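Local structure of P91 (Metagenome, 4ZI5) at residues Gly12-Asp20 and Ile29-Gly37. The protein hydrolyses phosphotriesters as a promiscuous activity, and is an alpha/beta hydrolase resembling dienelactone hydrolases. Residues are numbered along the deposited sequence; the frame is centred on the assembly and turned at random.
Sequences GAMTARKVD and IGEFHWDEG
T15 OG1 is gripped twice: it donates to E36 OE1 at 2.7 Å, on the anti side of the carboxylate and somewhat out of its plane, and accepts from a water 2.8 Å from OG1. That water also bonds A13 O and E36 N, tying the turn after W34 to the residues leading into strand 15-23. T15 CB sits over one face of the W34 six-membered ring. R17 takes the opposite face: CG lies between the backbone N and the carbonyl carbon (chi1 71°), and the extended chain brings NH1 to 3.4 Å from W34 CH2. This is a cation-pi contact, with the guanidinium turned 70° against the indole. One guanidinium face is covered by F32 CD2, 3.5 Å from R17 CZ, while NH1 forms a salt bridge with E119 and NH2 a hydrogen bond with Q117. A leucine in place of R17 would probably leave E119 without its charged mate and lose the cation over the indole face. On the other face of the sheet, A16 CB stands over the centre of the H33 ring, 3.7 Å from CE1. H33 NE2 donates a hydrogen bond to E31 OE2, 2.8 Å away, which, with a water at ND1, helps to set the turn of the ring, and H33 also packs on helix 56-67. Paired backbone bonds at T15-W34, R17-F32 and V19-G30 run between the strands, the straightest from F32 N to R17 O (178°). Strands 15-23 and 26-34 form an antiparallel beta hairpin, joined through 26-34 to strand 71-74 at the edge of the central, mostly parallel sheet of an alpha/beta hydrolase.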
loop_
_atom_site.group_PDB
_atom_site.type_symbol
_atom_site.label_atom_id
_atom_site.label_comp_id
_atom_site.label_asym_id
_atom_site.label_seq_id
_atom_site.Cartn_x
_atom_site.Cartn_y
_atom_site.Cartn_z
ATOM N N GLY A 12 10.814 23.786 -19.009
ATOM C CA GLY A 12 11.220 22.345 -19.096
ATOM C C GLY A 12 11.790 21.724 -17.816
ATOM O O GLY A 12 11.045 21.166 -16.994
ATOM N N ALA A 13 13.115 21.815 -17.651
ATOM C CA ALA A 13 13.834 20.966 -16.695
ATOM C C ALA A 13 13.823 21.526 -15.256
ATOM O O ALA A 13 13.636 22.727 -15.025
ATOM C CB ALA A 13 15.266 20.725 -17.164
ATOM N N MET A 14 14.011 20.627 -14.295
ATOM C CA MET A 14 14.124 21.019 -12.899
ATOM C C MET A 14 15.506 21.617 -12.659
ATOM O O MET A 14 16.433 21.362 -13.415
ATOM C CB MET A 14 13.895 19.802 -12.003
ATOM C CG MET A 14 12.530 19.140 -12.201
ATOM S SD MET A 14 11.152 20.259 -11.891
ATOM C CE MET A 14 10.633 20.801 -13.523
ATOM N N THR A 15 15.645 22.399 -11.599
ATOM C CA THR A 15 16.953 22.981 -11.251
ATOM C C THR A 15 17.399 22.488 -9.899
ATOM O O THR A 15 16.581 22.024 -9.087
ATOM C CB THR A 15 16.871 24.517 -11.244
ATOM O OG1 THR A 15 16.250 24.943 -12.457
ATOM C CG2 THR A 15 18.258 25.159 -11.179
ATOM N N ALA A 16 18.708 22.566 -9.657
ATOM C CA ALA A 16 19.263 22.156 -8.377
ATOM C C ALA A 16 20.330 23.148 -7.953
ATOM O O ALA A 16 21.011 23.738 -8.801
ATOM C CB ALA A 16 19.843 20.761 -8.471
ATOM N N ARG A 17 20.529 23.261 -6.648
ATOM C CA ARG A 17 21.589 24.115 -6.125
ATOM C C ARG A 17 22.114 23.524 -4.840
ATOM O O ARG A 17 21.373 22.858 -4.101
ATOM C CB ARG A 17 21.054 25.527 -5.912
ATOM C CG ARG A 17 20.067 25.696 -4.757
ATOM C CD ARG A 17 19.578 27.121 -4.686
ATOM N NE ARG A 17 18.706 27.415 -3.541
ATOM C CZ ARG A 17 17.422 27.773 -3.611
ATOM N NH1 ARG A 17 16.761 27.816 -4.772
ATOM N NH2 ARG A 17 16.778 28.062 -2.478
ATOM N N LYS A 18 23.390 23.796 -4.540
ATOM C CA LYS A 18 23.976 23.336 -3.292
ATOM C C LYS A 18 23.491 24.189 -2.133
ATOM O O LYS A 18 23.244 25.396 -2.300
ATOM C CB LYS A 18 25.501 23.348 -3.373
ATOM C CG LYS A 18 26.054 22.428 -4.462
ATOM C CD LYS A 18 25.663 20.971 -4.272
ATOM C CE LYS A 18 25.806 20.158 -5.551
ATOM N NZ LYS A 18 27.020 20.376 -6.378
ATOM N N VAL A 19 23.284 23.544 -0.986
ATOM C CA VAL A 19 22.922 24.234 0.247
ATOM C C VAL A 19 23.892 23.815 1.344
ATOM O O VAL A 19 23.911 22.657 1.738
ATOM C CB VAL A 19 21.465 23.911 0.674
ATOM C CG1 VAL A 19 21.108 24.545 2.010
ATOM C CG2 VAL A 19 20.491 24.393 -0.406
ATOM N N ASP A 20 24.658 24.789 1.846
ATOM C CA ASP A 20 25.549 24.610 2.989
ATOM C C ASP A 20 24.767 24.745 4.282
ATOM O O ASP A 20 23.989 25.669 4.437
ATOM C CB ASP A 20 26.651 25.687 2.974
ATOM C CG ASP A 20 27.581 25.540 1.802
ATOM O OD1 ASP A 20 28.172 24.453 1.647
ATOM O OD2 ASP A 20 27.722 26.512 1.021
ATOM N N ILE A 29 26.707 19.615 3.078
ATOM C CA ILE A 29 26.425 20.172 1.771
ATOM C C ILE A 29 25.326 19.350 1.114
ATOM O O ILE A 29 25.577 18.307 0.516
ATOM C CB ILE A 29 27.653 20.205 0.862
ATOM C CG1 ILE A 29 28.920 20.678 1.632
ATOM C CG2 ILE A 29 27.352 21.127 -0.307
ATOM C CD1 ILE A 29 30.220 20.234 0.980
ATOM N N GLY A 30 24.103 19.820 1.257
ATOM C CA GLY A 30 22.965 19.171 0.602
ATOM C C GLY A 30 22.732 19.731 -0.799
ATOM O O GLY A 30 23.369 20.704 -1.215
ATOM N N GLU A 31 21.783 19.137 -1.519
ATOM C CA GLU A 31 21.403 19.607 -2.846
ATOM C C GLU A 31 19.903 19.786 -2.907
ATOM O O GLU A 31 19.149 18.846 -2.643
ATOM C CB GLU A 31 21.883 18.630 -3.956
ATOM C CG GLU A 31 21.747 19.208 -5.351
ATOM C CD GLU A 31 22.274 18.284 -6.405
ATOM O OE1 GLU A 31 23.385 18.560 -6.901
ATOM O OE2 GLU A 31 21.599 17.276 -6.714
ATOM N N PHE A 32 19.492 21.010 -3.244
ATOM C CA PHE A 32 18.106 21.457 -3.212
ATOM C C PHE A 32 17.572 21.502 -4.636
ATOM O O PHE A 32 18.166 22.147 -5.506
ATOM C CB PHE A 32 18.032 22.838 -2.585
ATOM C CG PHE A 32 16.662 23.406 -2.498
ATOM C CD1 PHE A 32 15.748 22.921 -1.570
ATOM C CD2 PHE A 32 16.284 24.467 -3.323
ATOM C CE1 PHE A 32 14.493 23.463 -1.470
ATOM C CE2 PHE A 32 15.028 25.032 -3.232
ATOM C CZ PHE A 32 14.129 24.539 -2.291
ATOM N N HIS A 33 16.430 20.830 -4.849
ATOM C CA HIS A 33 15.785 20.719 -6.151
ATOM C C HIS A 33 14.434 21.392 -6.160
ATOM O O HIS A 33 13.606 21.176 -5.262
ATOM C CB HIS A 33 15.610 19.253 -6.514
ATOM C CG HIS A 33 16.897 18.523 -6.695
ATOM N ND1 HIS A 33 17.270 17.975 -7.897
ATOM C CD2 HIS A 33 17.903 18.250 -5.825
ATOM C CE1 HIS A 33 18.457 17.410 -7.770
ATOM N NE2 HIS A 33 18.859 17.550 -6.524
ATOM N N TRP A 34 14.195 22.198 -7.189
ATOM C CA TRP A 34 12.903 22.854 -7.350
ATOM C C TRP A 34 12.632 23.172 -8.834
ATOM O O TRP A 34 13.558 23.168 -9.675
ATOM C CB TRP A 34 12.822 24.119 -6.452
ATOM C CG TRP A 34 13.462 25.330 -7.051
ATOM C CD1 TRP A 34 12.814 26.435 -7.575
ATOM C CD2 TRP A 34 14.871 25.569 -7.231
ATOM N NE1 TRP A 34 13.740 27.322 -8.073
ATOM C CE2 TRP A 34 15.005 26.825 -7.859
ATOM C CE3 TRP A 34 16.027 24.842 -6.929
ATOM C CZ2 TRP A 34 16.254 27.366 -8.201
ATOM C CZ3 TRP A 34 17.277 25.383 -7.282
ATOM C CH2 TRP A 34 17.372 26.621 -7.912
ATOM N N ASP A 35 11.353 23.395 -9.138
ATOM C CA ASP A 35 10.933 23.846 -10.468
ATOM C C ASP A 35 10.914 25.374 -10.488
ATOM O O ASP A 35 10.062 25.990 -9.844
ATOM C CB ASP A 35 9.530 23.290 -10.760
ATOM C CG ASP A 35 9.036 23.582 -12.178
ATOM O OD1 ASP A 35 9.699 24.277 -12.984
ATOM O OD2 ASP A 35 7.974 23.038 -12.503
ATOM N N GLU A 36 11.838 25.984 -11.242
ATOM C CA GLU A 36 11.844 27.455 -11.446
ATOM C C GLU A 36 10.613 27.947 -12.196
ATOM O O GLU A 36 10.246 29.118 -12.079
ATOM C CB GLU A 36 13.077 27.920 -12.234
ATOM C CG GLU A 36 14.403 27.667 -11.551
ATOM C CD GLU A 36 15.589 28.287 -12.297
ATOM O OE1 GLU A 36 16.267 27.587 -13.066
ATOM O OE2 GLU A 36 15.853 29.484 -12.095
ATOM N N GLY A 37 9.973 27.059 -12.958
ATOM C CA GLY A 37 8.715 27.369 -13.643
ATOM C C GLY A 37 7.532 27.604 -12.722
ATOM O O GLY A 37 6.553 28.230 -13.126
HETATM O O HOH W 1 13.509 24.617 -13.064
HETATM O O HOH W 2 16.325 19.296 -10.151
#